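Local coordinates for exodeoxyribonuclease III (Archaeoglobus fulgidus, PDB 2VOA), which cleaves DNA at abasic sites as an AP endonuclease of the exonuclease III family, probably with the help of magnesium or manganese ions, at residues 19-24 with 47-53; 63-68 with 88-94; 97-101 with 139-143; 131-137 with 179-184. The protein carries 1 engineered substitution. All coordinates share one frame; numbering follows the deposited sequence. Where two conformers were deposited one is given.

Interaction 1 of 4, residues 19-24 with 47-53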
# COMPACT_ATOMS: atom_id res chain seq x y z
N VAL A 19 -7.58 -8.10 -10.14
CA VAL A 19 -8.30 -9.35 -10.50
C VAL A 19 -9.76 -9.04 -10.85
O VAL A 19 -10.28 -9.52 -11.86
CB VAL A 19 -8.23 -10.37 -9.35
CG1 VAL A 19 -9.17 -11.57 -9.61
CG2 VAL A 19 -6.79 -10.83 -9.14
N ILE A 20 -10.42 -8.25 -10.02
CA ILE A 20 -11.84 -7.99 -10.22
C ILE A 20 -12.12 -7.26 -11.57
O ILE A 20 -12.91 -7.75 -12.38
CB ILE A 20 -12.50 -7.33 -8.98
CG1 ILE A 20 -12.35 -8.24 -7.73
CG2 ILE A 20 -13.99 -6.95 -9.23
CD1 ILE A 20 -12.90 -9.68 -7.91
N PRO A 21 -11.44 -6.12 -11.83
CA PRO A 21 -11.60 -5.50 -13.17
C PRO A 21 -11.17 -6.43 -14.33
O PRO A 21 -11.77 -6.40 -15.43
CB PRO A 21 -10.67 -4.28 -13.10
CG PRO A 21 -10.62 -3.94 -11.63
CD PRO A 21 -10.60 -5.28 -10.95
N TRP A 22 -10.15 -7.25 -14.09
CA TRP A 22 -9.69 -8.15 -15.14
C TRP A 22 -10.80 -9.17 -15.47
O TRP A 22 -11.05 -9.45 -16.65
CB TRP A 22 -8.36 -8.83 -14.74
CG TRP A 22 -7.74 -9.60 -15.88
CD1 TRP A 22 -6.85 -9.12 -16.81
CD2 TRP A 22 -7.99 -10.96 -16.21
NE1 TRP A 22 -6.53 -10.11 -17.71
CE2 TRP A 22 -7.20 -11.26 -17.35
CE3 TRP A 22 -8.78 -11.96 -15.65
CZ2 TRP A 22 -7.19 -12.54 -17.95
CZ3 TRP A 22 -8.77 -13.24 -16.24
CH2 TRP A 22 -7.99 -13.50 -17.39
N LEU A 23 -11.47 -9.71 -14.45
CA LEU A 23 -12.60 -10.63 -14.66
C LEU A 23 -13.76 -9.95 -15.38
O LEU A 23 -14.38 -10.52 -16.28
CB LEU A 23 -13.08 -11.26 -13.34
CG LEU A 23 -12.19 -12.35 -12.75
CD1 LEU A 23 -12.60 -12.66 -11.32
CD2 LEU A 23 -12.23 -13.62 -13.60
N LYS A 24 -14.05 -8.71 -15.00
CA LYS A 24 -15.11 -7.95 -15.67
C LYS A 24 -14.82 -7.76 -17.17
O LYS A 24 -15.73 -7.84 -17.99
CB LYS A 24 -15.35 -6.62 -14.96
CG LYS A 24 -16.34 -6.74 -13.81
CD LYS A 24 -17.11 -5.43 -13.59
CE LYS A 24 -18.59 -5.69 -13.23
NZ LYS A 24 -19.18 -4.63 -12.33
N ASP A 47 -16.20 -10.09 -3.01
CA ASP A 47 -15.71 -9.30 -4.14
C ASP A 47 -15.93 -10.03 -5.46
O ASP A 47 -16.14 -9.41 -6.50
CB ASP A 47 -14.21 -8.98 -3.98
CG ASP A 47 -13.93 -8.09 -2.80
OD1 ASP A 47 -13.60 -6.91 -3.03
OD2 ASP A 47 -14.04 -8.56 -1.64
N PHE A 48 -15.88 -11.36 -5.42
CA PHE A 48 -16.13 -12.20 -6.61
C PHE A 48 -17.62 -12.35 -6.86
O PHE A 48 -18.07 -12.25 -8.00
CB PHE A 48 -15.49 -13.56 -6.43
CG PHE A 48 -14.00 -13.52 -6.51
CD1 PHE A 48 -13.23 -13.24 -5.37
CD2 PHE A 48 -13.36 -13.75 -7.72
CE1 PHE A 48 -11.82 -13.22 -5.44
CE2 PHE A 48 -11.96 -13.72 -7.81
CZ PHE A 48 -11.19 -13.45 -6.67
N HIS A 49 -18.38 -12.62 -5.80
CA HIS A 49 -19.84 -12.74 -5.92
C HIS A 49 -20.45 -11.50 -6.56
O HIS A 49 -21.35 -11.60 -7.40
CB HIS A 49 -20.51 -12.91 -4.56
CG HIS A 49 -20.20 -14.19 -3.86
ND1 HIS A 49 -19.50 -15.22 -4.45
CD2 HIS A 49 -20.56 -14.63 -2.63
CE1 HIS A 49 -19.40 -16.22 -3.59
NE2 HIS A 49 -20.03 -15.88 -2.48
N ARG A 50 -19.96 -10.33 -6.16
CA ARG A 50 -20.54 -9.06 -6.61
C ARG A 50 -20.40 -8.82 -8.13
O ARG A 50 -21.14 -8.05 -8.73
CB ARG A 50 -20.03 -7.89 -5.77
CG ARG A 50 -20.46 -8.00 -4.29
CD ARG A 50 -19.86 -6.88 -3.44
NE ARG A 50 -18.50 -6.52 -3.84
CZ ARG A 50 -17.59 -5.96 -3.05
NH1 ARG A 50 -17.87 -5.71 -1.78
NH2 ARG A 50 -16.39 -5.66 -3.53
N ILE A 51 -19.45 -9.51 -8.76
CA ILE A 51 -19.31 -9.46 -10.22
C ILE A 51 -19.74 -10.77 -10.88
O ILE A 51 -19.44 -11.01 -12.06
CB ILE A 51 -17.88 -9.01 -10.65
CG1 ILE A 51 -16.79 -9.98 -10.14
CG2 ILE A 51 -17.60 -7.59 -10.17
CD1 ILE A 51 -15.58 -10.03 -11.03
N GLY A 52 -20.45 -11.61 -10.13
CA GLY A 52 -21.12 -12.78 -10.70
C GLY A 52 -20.22 -14.01 -10.81
O GLY A 52 -20.49 -14.90 -11.63
N TYR A 53 -19.19 -14.08 -9.98
CA TYR A 53 -18.31 -15.25 -9.94
C TYR A 53 -18.45 -16.06 -8.65
O TYR A 53 -18.42 -15.51 -7.55
CB TYR A 53 -16.83 -14.86 -10.15
CG TYR A 53 -16.50 -14.69 -11.61
CD1 TYR A 53 -16.80 -13.50 -12.29
CD2 TYR A 53 -15.91 -15.74 -12.32
CE1 TYR A 53 -16.51 -13.35 -13.65
CE2 TYR A 53 -15.60 -15.59 -13.70
CZ TYR A 53 -15.91 -14.41 -14.34
OH TYR A 53 -15.61 -14.29 -15.69
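Leu23 reaches from the helical segment 19-24 into a pocket formed by Phe48, Ile51 and Tyr53, and each level of its side chain has its own neighbour. At the base, CB of Leu23 packs 3.6 Å from CD1 of Ile51. Beyond the branch point, CD1 of Leu23 comes within 3.7 Å of CE2 of Phe48, while CD2 of Leu23 lies over one face of the Tyr53 ring, a CH-pi contact 4.1 Å from the centroid. One turn earlier, CG1 of Ile20 is anti to the carbonyl carbon (chi1 -59°), which sends CD1 over the centre of the Phe48 ring, 4.0 Å from its centroid, and leaves CG2 to meet CG2 of Ile51 at 3.8 Å. An alanine at Ile20 would probably leave this face of Phe48 without the methyl over it and deprive CG2 of Ile51 of one of its neighbours. A Schellman motif with Gly52 as C-prime residue ends helix 45-49 and turns the chain toward Tyr53, whose OH bonds to Pro28 O. The contact thus fastens helix 45-49 and its following turn to helix 16-26, which itself rests through Val19, Trp22 and Leu23 on Leu31 of strand 30-34.

Interaction 2 of 4, residues 63-68 with 88-94; sequences RNGVAI and EDRLIRA
Asn64 and Asp89 meet where the two beta-sheets of the DNase I-like sandwich face each other: strand 63-70 belongs to one sheet and strand 91-96 to the other, and their portions 63-68 and 91-94 run nearly parallel, 14° apart, with axes 6.6 Å from each other at closest approach. The Asn64 amide stands almost perpendicular to the Asp89 carboxylate, their planes 89° apart. ND2 of Asn64 donates to OD2 of Asp89 at 3.0 Å, the acceptor in the amide plane but the donor above the carboxylate plane. The other end of the amide, OD1 of Asn64, lies over a face of the Arg90 guanidinium, with no N-H pointing at it. Arg90 instead donates through NH1 to Tyr105 O and packs on a DNA phosphate. Deeper between the sheets, Val66 and Ile92 slide past each other in opposite directions, CG2 of Val66 touching CG2 of Ile92 at 3.5 Å; with CG1 of Ile92 turned away from its backbone N (chi1 -172°), that CG2 also reaches CG1 of Ile68 at 3.8 Å. Gly65 N donates a hydrogen bond to Asp89 O at 2.7 Å. One water donates both to Arg63 O and to Asp89 OD2, each at 2.7 Å.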
# COMPACT_ATOMS: atom_id res chain seq x y z
N ARG A 63 0.87 -17.44 3.34
CA ARG A 63 1.71 -18.05 2.30
C ARG A 63 0.93 -19.05 1.47
O ARG A 63 -0.13 -19.53 1.91
CB ARG A 63 2.91 -18.77 2.92
CG ARG A 63 2.51 -19.76 4.01
CD ARG A 63 3.72 -20.41 4.70
NE ARG A 63 3.78 -21.85 4.43
CZ ARG A 63 3.39 -22.80 5.29
NH1 ARG A 63 2.93 -22.48 6.50
NH2 ARG A 63 3.49 -24.09 4.94
N ASN A 64 1.47 -19.39 0.30
CA ASN A 64 0.82 -20.33 -0.60
C ASN A 64 -0.62 -19.91 -0.86
O ASN A 64 -0.88 -18.71 -0.96
CB ASN A 64 0.91 -21.76 -0.04
CG ASN A 64 2.34 -22.16 0.25
OD1 ASN A 64 3.27 -21.75 -0.46
ND2 ASN A 64 2.53 -22.99 1.27
N GLY A 65 -1.54 -20.88 -1.00
CA GLY A 65 -2.98 -20.55 -1.15
C GLY A 65 -3.37 -20.61 -2.63
O GLY A 65 -2.69 -20.06 -3.51
N VAL A 66 -4.47 -21.30 -2.90
CA VAL A 66 -4.98 -21.47 -4.27
C VAL A 66 -6.50 -21.25 -4.27
O VAL A 66 -7.16 -21.43 -3.25
CB VAL A 66 -4.66 -22.90 -4.82
CG1 VAL A 66 -3.17 -23.06 -5.16
CG2 VAL A 66 -5.13 -24.01 -3.85
N ALA A 67 -7.05 -20.83 -5.40
CA ALA A 67 -8.50 -20.58 -5.49
C ALA A 67 -8.89 -20.78 -6.95
O ALA A 67 -8.02 -20.74 -7.84
CB ALA A 67 -8.82 -19.15 -5.03
N ILE A 68 -10.18 -21.05 -7.19
CA ILE A 68 -10.70 -21.06 -8.57
C ILE A 68 -12.00 -20.23 -8.56
O ILE A 68 -12.90 -20.49 -7.75
CB ILE A 68 -11.02 -22.48 -9.09
CG1 ILE A 68 -9.84 -23.43 -8.88
CG2 ILE A 68 -11.50 -22.42 -10.59
CD1 ILE A 68 -10.27 -24.92 -9.01
N GLU A 88 -2.86 -28.90 1.30
CA GLU A 88 -4.15 -28.33 0.86
C GLU A 88 -4.02 -26.91 0.30
O GLU A 88 -4.79 -26.52 -0.59
CB GLU A 88 -5.15 -28.39 2.02
CG GLU A 88 -5.55 -29.81 2.33
CD GLU A 88 -6.63 -29.92 3.38
OE1 GLU A 88 -6.74 -29.02 4.25
OE2 GLU A 88 -7.35 -30.95 3.36
N ASP A 89 -3.03 -26.16 0.78
CA ASP A 89 -2.80 -24.78 0.31
C ASP A 89 -2.06 -24.68 -1.03
O ASP A 89 -1.69 -23.57 -1.46
CB ASP A 89 -2.10 -23.91 1.38
CG ASP A 89 -0.67 -24.40 1.72
OD1 ASP A 89 -0.21 -25.44 1.20
OD2 ASP A 89 -0.01 -23.74 2.57
N ARG A 90 -1.84 -25.82 -1.69
CA ARG A 90 -1.16 -25.86 -2.97
C ARG A 90 -1.93 -26.58 -4.08
O ARG A 90 -1.44 -26.71 -5.19
CB ARG A 90 0.21 -26.56 -2.83
CG ARG A 90 1.24 -25.81 -1.96
CD ARG A 90 2.59 -26.50 -2.06
NE ARG A 90 3.64 -25.78 -1.35
CZ ARG A 90 4.38 -24.78 -1.87
NH1 ARG A 90 4.18 -24.34 -3.10
NH2 ARG A 90 5.32 -24.22 -1.13
N LEU A 91 -3.10 -27.13 -3.77
CA LEU A 91 -3.81 -27.85 -4.82
C LEU A 91 -5.29 -27.78 -4.50
O LEU A 91 -5.70 -28.17 -3.41
CB LEU A 91 -3.35 -29.32 -4.89
CG LEU A 91 -3.88 -30.24 -6.01
CD1 LEU A 91 -3.00 -31.46 -6.16
CD2 LEU A 91 -5.36 -30.72 -5.82
N ILE A 92 -6.06 -27.30 -5.47
CA ILE A 92 -7.51 -27.29 -5.35
C ILE A 92 -8.07 -27.84 -6.65
O ILE A 92 -7.58 -27.50 -7.75
CB ILE A 92 -8.07 -25.87 -5.00
CG1 ILE A 92 -9.58 -25.91 -4.67
CG2 ILE A 92 -7.73 -24.82 -6.08
CD1 ILE A 92 -10.15 -24.58 -4.23
N ARG A 93 -9.07 -28.71 -6.53
CA ARG A 93 -9.64 -29.39 -7.68
C ARG A 93 -11.16 -29.35 -7.63
O ARG A 93 -11.73 -29.46 -6.57
CB ARG A 93 -9.18 -30.83 -7.68
CG ARG A 93 -9.76 -31.68 -8.81
CD ARG A 93 -8.97 -32.94 -8.91
NE ARG A 93 -9.16 -33.65 -10.17
CZ ARG A 93 -8.60 -34.83 -10.41
NH1 ARG A 93 -7.81 -35.37 -9.48
NH2 ARG A 93 -8.80 -35.45 -11.56
N ALA A 94 -11.79 -29.19 -8.78
CA ALA A 94 -13.25 -29.12 -8.86
C ALA A 94 -13.71 -29.50 -10.24
O ALA A 94 -12.97 -29.34 -11.21
CB ALA A 94 -13.73 -27.71 -8.51
O HOH W 1 -1.08 -21.44 3.50

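Interaction 3 of 4, residues 97-101 with 139-143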
# COMPACT_ATOMS: atom_id res chain seq x y z
N ALA A 97 -18.43 -26.54 -14.80
CA ALA A 97 -19.03 -26.49 -16.15
C ALA A 97 -18.58 -27.71 -16.98
O ALA A 97 -18.24 -27.59 -18.16
CB ALA A 97 -18.62 -25.18 -16.85
N GLY A 98 -18.57 -28.87 -16.35
CA GLY A 98 -18.23 -30.11 -17.04
C GLY A 98 -16.74 -30.38 -17.22
O GLY A 98 -16.39 -31.42 -17.75
N ILE A 99 -15.88 -29.47 -16.77
CA ILE A 99 -14.40 -29.58 -16.90
C ILE A 99 -13.78 -30.01 -15.57
O ILE A 99 -14.06 -29.41 -14.54
CB ILE A 99 -13.74 -28.21 -17.32
CG1 ILE A 99 -14.51 -27.55 -18.49
CG2 ILE A 99 -12.24 -28.40 -17.68
CD1 ILE A 99 -14.45 -28.39 -19.78
N ASP A 100 -12.94 -31.05 -15.59
CA ASP A 100 -12.20 -31.46 -14.39
C ASP A 100 -11.02 -30.52 -14.28
O ASP A 100 -10.13 -30.55 -15.15
CB ASP A 100 -11.72 -32.90 -14.55
CG ASP A 100 -10.94 -33.43 -13.34
OD1 ASP A 100 -10.35 -34.54 -13.48
OD2 ASP A 100 -10.86 -32.78 -12.28
N VAL A 101 -11.03 -29.65 -13.27
CA VAL A 101 -9.99 -28.60 -13.13
C VAL A 101 -9.09 -28.88 -11.96
O VAL A 101 -9.56 -29.03 -10.83
CB VAL A 101 -10.62 -27.20 -12.92
CG1 VAL A 101 -9.51 -26.13 -12.78
CG2 VAL A 101 -11.54 -26.84 -14.10
N SER A 139 -11.50 -37.66 -21.28
CA SER A 139 -12.43 -36.59 -20.88
C SER A 139 -11.76 -35.23 -21.01
O SER A 139 -10.55 -35.15 -21.22
CB SER A 139 -12.88 -36.76 -19.42
OG SER A 139 -11.89 -36.32 -18.47
N PHE A 140 -12.56 -34.17 -20.87
CA PHE A 140 -12.01 -32.82 -20.77
C PHE A 140 -11.52 -32.53 -19.35
O PHE A 140 -12.31 -32.48 -18.40
CB PHE A 140 -13.07 -31.77 -21.09
CG PHE A 140 -13.53 -31.74 -22.52
CD1 PHE A 140 -14.63 -30.93 -22.86
CD2 PHE A 140 -12.88 -32.45 -23.53
CE1 PHE A 140 -15.09 -30.86 -24.19
CE2 PHE A 140 -13.34 -32.40 -24.87
CZ PHE A 140 -14.46 -31.60 -25.20
N ALA A 141 -10.21 -32.35 -19.22
CA ALA A 141 -9.60 -31.92 -17.98
C ALA A 141 -8.51 -30.91 -18.26
O ALA A 141 -7.86 -30.95 -19.33
CB ALA A 141 -9.03 -33.11 -17.20
N VAL A 142 -8.33 -29.98 -17.33
CA VAL A 142 -7.26 -28.99 -17.39
C VAL A 142 -6.51 -29.01 -16.06
O VAL A 142 -7.12 -28.94 -14.99
CB VAL A 142 -7.79 -27.54 -17.71
CG1 VAL A 142 -8.67 -27.52 -18.94
CG2 VAL A 142 -8.53 -26.89 -16.53
N TRP A 143 -5.18 -29.13 -16.15
CA TRP A 143 -4.31 -28.96 -15.01
C TRP A 143 -3.65 -27.63 -15.30
O TRP A 143 -3.02 -27.45 -16.36
CB TRP A 143 -3.33 -30.14 -14.92
CG TRP A 143 -2.12 -29.89 -14.10
CD1 TRP A 143 -2.01 -29.19 -12.92
CD2 TRP A 143 -0.81 -30.39 -14.39
NE1 TRP A 143 -0.69 -29.21 -12.47
CE2 TRP A 143 0.06 -29.91 -13.37
CE3 TRP A 143 -0.27 -31.15 -15.44
CZ2 TRP A 143 1.45 -30.19 -13.37
CZ3 TRP A 143 1.11 -31.42 -15.44
CH2 TRP A 143 1.95 -30.94 -14.40
O HOH W 2 -14.50 -33.64 -17.53
O HOH W 3 -10.75 -36.40 -15.42
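Asp100 and Ala141 face each other as bridge partners of two parallel strands, 99-101 and 141-143, whose short axes approach to 4.7 Å and cross at -20°. Two backbone hydrogen bonds hold this end of the pairing: Asp100 N to Phe140 O at 3.2 Å, nearly straight at the hydrogen, and Val142 N to Asp100 O at 2.9 Å. A CA-H...O contact, from CA of Val101 to O of Val142, continues the pairing. Where the strands begin, a water donates to both Gly98 O and Phe140 O, giving Phe140 O a second hydrogen-bond donor besides Asp100 N. Side chains separate onto two faces. Val101 and Val142 lie side by side, pointing the same way, with CG2 of Val101 3.9 Å from CG2 of Val142; the other Val142 methyl, CG1, meets CG2 of Ile99. Near the start of the strands, CD1 of Ile99 packs 3.9 Å from CB of Phe140, whose ring leads away to Pro225 and Leu226. On the opposite face, CB of Asp100 touches CB of Ala141 at 3.8 Å. The Asp100 carboxylate, swung away from its backbone N by a chi1 of -180°, forms a salt bridge through OD1 with NH2 of Arg93, while a second water donates to OD1 and to Ser139 OG. These neighbouring parallel strands, linked through helix 115-134, form a beta-alpha-beta crossover within one sheet of the sandwich.

Interaction 4 of 4, residues 131-137 with 179-184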
# COMPACT_ATOMS: atom_id res chain seq x y z
N LEU A 131 -2.23 -37.64 -10.58
CA LEU A 131 -2.91 -37.40 -11.86
C LEU A 131 -3.07 -38.67 -12.69
O LEU A 131 -4.10 -38.86 -13.32
CB LEU A 131 -2.18 -36.34 -12.65
CG LEU A 131 -2.17 -34.98 -11.93
CD1 LEU A 131 -1.21 -34.05 -12.67
CD2 LEU A 131 -3.57 -34.36 -11.77
N GLN A 132 -2.06 -39.53 -12.68
CA GLN A 132 -2.17 -40.83 -13.35
C GLN A 132 -3.38 -41.63 -12.83
O GLN A 132 -4.08 -42.31 -13.59
CB GLN A 132 -0.88 -41.64 -13.15
CG GLN A 132 -0.85 -42.95 -13.89
CD GLN A 132 0.42 -43.72 -13.64
OE1 GLN A 132 0.85 -43.89 -12.49
NE2 GLN A 132 1.03 -44.21 -14.71
N LYS A 133 -3.61 -41.53 -11.52
CA LYS A 133 -4.65 -42.29 -10.84
C LYS A 133 -6.05 -41.72 -11.06
O LYS A 133 -7.03 -42.47 -11.14
CB LYS A 133 -4.32 -42.37 -9.34
CG LYS A 133 -5.45 -42.77 -8.42
CD LYS A 133 -4.95 -42.91 -7.00
CE LYS A 133 -5.98 -42.41 -6.01
NZ LYS A 133 -5.47 -42.52 -4.61
N THR A 134 -6.12 -40.39 -11.17
CA THR A 134 -7.40 -39.68 -11.06
C THR A 134 -7.89 -38.95 -12.32
O THR A 134 -9.07 -38.56 -12.37
CB THR A 134 -7.37 -38.66 -9.92
OG1 THR A 134 -6.42 -37.63 -10.22
CG2 THR A 134 -7.02 -39.34 -8.57
N VAL A 135 -7.02 -38.76 -13.31
CA VAL A 135 -7.41 -38.05 -14.54
C VAL A 135 -7.88 -38.99 -15.66
O VAL A 135 -7.20 -39.98 -15.99
CB VAL A 135 -6.29 -37.13 -15.07
CG1 VAL A 135 -6.67 -36.57 -16.46
CG2 VAL A 135 -6.05 -35.98 -14.10
N ASP A 136 -9.03 -38.67 -16.25
CA ASP A 136 -9.52 -39.44 -17.39
C ASP A 136 -9.05 -38.69 -18.63
O ASP A 136 -9.53 -37.60 -18.91
CB ASP A 136 -11.05 -39.55 -17.34
CG ASP A 136 -11.63 -40.26 -18.55
OD1 ASP A 136 -10.86 -40.68 -19.44
OD2 ASP A 136 -12.87 -40.45 -18.59
N PHE A 137 -8.10 -39.29 -19.36
CA PHE A 137 -7.49 -38.60 -20.50
C PHE A 137 -8.36 -38.61 -21.76
O PHE A 137 -8.03 -37.94 -22.73
CB PHE A 137 -6.07 -39.11 -20.75
CG PHE A 137 -5.08 -38.60 -19.74
CD1 PHE A 137 -4.90 -39.26 -18.53
CD2 PHE A 137 -4.38 -37.42 -19.98
CE1 PHE A 137 -4.00 -38.77 -17.59
CE2 PHE A 137 -3.51 -36.92 -19.05
CZ PHE A 137 -3.31 -37.59 -17.85
N ILE A 179 5.17 -35.87 -16.03
CA ILE A 179 3.72 -35.69 -15.88
C ILE A 179 3.09 -35.34 -17.23
O ILE A 179 2.05 -35.89 -17.59
CB ILE A 179 3.36 -34.59 -14.86
CG1 ILE A 179 4.14 -34.80 -13.53
CG2 ILE A 179 1.85 -34.60 -14.60
CD1 ILE A 179 3.96 -33.64 -12.47
N LEU A 180 3.70 -34.43 -17.98
CA LEU A 180 3.17 -34.09 -19.32
C LEU A 180 2.98 -35.34 -20.19
O LEU A 180 2.03 -35.43 -20.98
CB LEU A 180 4.11 -33.12 -20.04
CG LEU A 180 4.27 -31.72 -19.44
CD1 LEU A 180 4.93 -30.77 -20.46
CD2 LEU A 180 2.98 -31.16 -18.95
N GLU A 181 3.90 -36.29 -20.05
CA GLU A 181 3.90 -37.51 -20.87
C GLU A 181 2.66 -38.39 -20.63
O GLU A 181 2.39 -39.32 -21.40
CB GLU A 181 5.17 -38.32 -20.62
CG GLU A 181 6.40 -37.80 -21.32
CD GLU A 181 7.67 -38.57 -20.91
OE1 GLU A 181 7.58 -39.60 -20.19
OE2 GLU A 181 8.78 -38.13 -21.30
N LEU A 182 1.95 -38.12 -19.54
CA LEU A 182 0.69 -38.82 -19.25
C LEU A 182 -0.37 -38.50 -20.31
O LEU A 182 -1.33 -39.28 -20.51
CB LEU A 182 0.15 -38.44 -17.87
CG LEU A 182 0.86 -39.02 -16.65
CD1 LEU A 182 0.22 -38.44 -15.39
CD2 LEU A 182 0.79 -40.53 -16.62
N GLY A 183 -0.20 -37.36 -20.97
CA GLY A 183 -1.08 -36.95 -22.06
C GLY A 183 -1.62 -35.57 -21.86
O GLY A 183 -2.76 -35.25 -22.27
N PHE A 184 -0.85 -34.71 -21.19
CA PHE A 184 -1.22 -33.32 -21.10
C PHE A 184 -0.58 -32.54 -22.23
O PHE A 184 0.59 -32.80 -22.60
CB PHE A 184 -0.81 -32.73 -19.77
CG PHE A 184 -1.66 -33.18 -18.62
CD1 PHE A 184 -1.16 -34.12 -17.71
CD2 PHE A 184 -2.96 -32.68 -18.46
CE1 PHE A 184 -1.95 -34.53 -16.64
CE2 PHE A 184 -3.76 -33.09 -17.39
CZ PHE A 184 -3.25 -34.01 -16.47
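Phe137 and Phe184 form the aromatic centre of this contact, a T-shaped pair in which the edge of Phe137 points at the face of Phe184, centroids 5.0 Å apart and planes at 69°. CE2 of Phe137 stands over the centre of the Phe184 ring. Val135 puts its CG2 at the rim of that ring, close to its plane, and its CG1 over one face of Phe137.

Aliphatic packing continues from the rings into the helices. CB of Leu182 lies 3.6 Å from CZ of Phe137, and the Leu182 side chain crosses that of Gln132 at about a right angle, CD2 meeting CG of Gln132 at 4.0 Å. CD1 of Leu131 touches CG2 of Ile179 at 3.7 Å and also reaches the Phe184 ring obliquely.

Backbone oxygens make up the polar side. With CG of Phe137 anti to the carbonyl carbon (chi1 -74°), its ring is set between Val135 and O of Leu182, which sits over the centre of the other face, 3.5 Å from CE2 of Phe137. O of Gly183 lies at the ring edge, 3.5 Å from CD2 of Phe137, buried and without a hydrogen-bond partner in the model. Gly183 has positive phi, and a CB there would come only 3.1 Å from CD2 of Phe137. Replacing Phe137 with an alanine would probably open a gap between Leu182, Gly183 and Val135 and leave Phe184 without the edge over that face.

Phe184 also makes an edge-to-face pair with Trp143 of strand 141-144, so the contact joins the C-terminal ends of helices 115-134 and 170-180 over one sheet, in an outer helical layer of the DNase I-like alpha/beta sandwich.

Interaction 2 lies closest to the active site: the side chain of Arg90 is about 3 Å from that of Tyr105, a predicted active-site residue, that of Asn64 about 5 Å from that of Glu35, a predicted magnesium ligand, and the nearest atom of the contact is about 4 Å from the DNA. Interactions 3 and 4 stand back, their nearest atoms about 16 and 18 Å from the DNA. Arg93 ties all three together, with NH2 2.6 Å from Asp100 OD1 and NH1 2.8 Å from Thr134 OG1. Trp143 links interactions 3 and 4, CZ3 lying 3.4 Å from Ile179 CG2. Interaction 1 packs against the sheet that holds strand 30-34, its nearest atom about 12 Å from the DNA and its centre 31 Å from that of interaction 4.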